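Local atomic coordinates of YbbR family protein (Desulfitobacterium hafniense, PDB entry 3LYW), a protein that is of unknown function, the chain here being a single all-beta domain cut from a longer protein of the YbbR family. Residues A[71-74]-A[75-79]. Residues are numbered along the deposited sequence; the frame is centred on the assembly and turned at random.
Sequences IVEI and SPRVV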
# COMPACT_ATOMS: atom_id res chain seq x y z
N ILE A 71 -2.80 9.39 9.16
CA ILE A 71 -1.65 8.49 9.09
C ILE A 71 -0.39 9.27 9.46
O ILE A 71 -0.07 10.29 8.84
CB ILE A 71 -1.48 7.92 7.68
CG1 ILE A 71 -2.78 7.28 7.21
CG2 ILE A 71 -0.30 6.95 7.65
CD1 ILE A 71 -3.33 6.21 8.12
N VAL A 72 0.32 8.81 10.48
CA VAL A 72 1.53 9.51 10.90
C VAL A 72 2.82 8.77 10.57
O VAL A 72 3.90 9.36 10.56
CB VAL A 72 1.49 9.81 12.42
CG1 VAL A 72 0.28 10.66 12.75
CG2 VAL A 72 1.45 8.52 13.19
N GLU A 73 2.73 7.48 10.32
CA GLU A 73 3.93 6.70 10.00
C GLU A 73 3.57 5.46 9.21
O GLU A 73 2.59 4.79 9.51
CB GLU A 73 4.62 6.30 11.30
CG GLU A 73 5.91 5.55 11.15
CD GLU A 73 6.58 5.31 12.49
OE1 GLU A 73 7.05 6.28 13.12
OE2 GLU A 73 6.63 4.14 12.92
N ILE A 74 4.37 5.15 8.19
CA ILE A 74 4.13 3.98 7.35
C ILE A 74 5.41 3.18 7.15
O ILE A 74 6.42 3.72 6.69
CB ILE A 74 3.55 4.38 5.98
CG1 ILE A 74 2.34 5.29 6.16
CG2 ILE A 74 3.19 3.14 5.18
CD1 ILE A 74 1.97 6.07 4.91
N SER A 75 5.36 1.90 7.48
CA SER A 75 6.52 1.02 7.33
C SER A 75 6.12 -0.30 6.69
O SER A 75 5.22 -0.99 7.16
CB SER A 75 7.18 0.77 8.68
OG SER A 75 8.32 -0.05 8.55
N PRO A 76 6.80 -0.65 5.60
CA PRO A 76 7.87 0.19 5.06
C PRO A 76 7.32 1.36 4.25
O PRO A 76 6.17 1.31 3.81
CB PRO A 76 8.63 -0.77 4.13
CG PRO A 76 7.61 -1.76 3.71
CD PRO A 76 6.70 -1.94 4.89
N ARG A 77 8.13 2.40 4.07
CA ARG A 77 7.71 3.57 3.32
C ARG A 77 7.86 3.35 1.82
O ARG A 77 7.06 3.86 1.02
CB ARG A 77 8.52 4.80 3.75
CG ARG A 77 8.39 5.15 5.22
CD ARG A 77 9.69 5.70 5.78
NE ARG A 77 9.56 6.10 7.18
CZ ARG A 77 9.43 5.24 8.19
NH1 ARG A 77 9.42 3.94 7.95
NH2 ARG A 77 9.32 5.69 9.43
N VAL A 78 8.87 2.59 1.43
CA VAL A 78 9.13 2.29 0.03
C VAL A 78 9.28 0.79 -0.20
O VAL A 78 9.84 0.08 0.63
CB VAL A 78 10.39 3.01 -0.48
CG1 VAL A 78 10.65 2.65 -1.94
CG2 VAL A 78 10.25 4.51 -0.32
N VAL A 79 8.77 0.32 -1.34
CA VAL A 79 8.84 -1.10 -1.67
C VAL A 79 9.39 -1.30 -3.08
O VAL A 79 9.00 -0.61 -4.02
CB VAL A 79 7.46 -1.78 -1.57
CG1 VAL A 79 6.96 -1.74 -0.13
CG2 VAL A 79 6.47 -1.10 -2.50
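The guanidinium end of Arg77 reaches back to Glu73 and Ile74, past the kink made by the cis peptide bond between Ser75 and Pro76. The polar part of this local contact is loose. One face of the guanidinium lies against the backbone carbonyl of Ile74, with NH1 3.3 Å from Ile74 O at an angle too poor for a hydrogen bond. The arginine chain bends at chi2 (145°), but its exact course past Ile74 O is doubtful, because the chain is modelled too close there. With Glu73 any electrostatic attraction is probably weak: Arg77 NH2 stays 4.4 Å from Glu73 OE1, beyond a salt bridge, and the carboxylate and guanidinium planes are 34° apart. Glu73 spends its charge instead on Lys30, which its OE2 meets in a salt bridge.

Van der Waals contacts between carbon and polar atoms add a little. The aliphatic CG of Glu73 sits 3.8 Å from Arg77 NH2, while Ile74 CG2 comes to 3.8 Å from Pro76 O, a buried oxygen with no polar partner in the model.

The whole turn interrupts strand 69-85 at the surface. Before it, Val72 and Glu73 form a classic beta bulge opposite Lys30 of strand 26-33; after it, Arg77 and Val79 pair with Val61 and Tyr59 of strand 55-63, and Ile74 bridges both neighbours by touching Val27, Val61 and Val63.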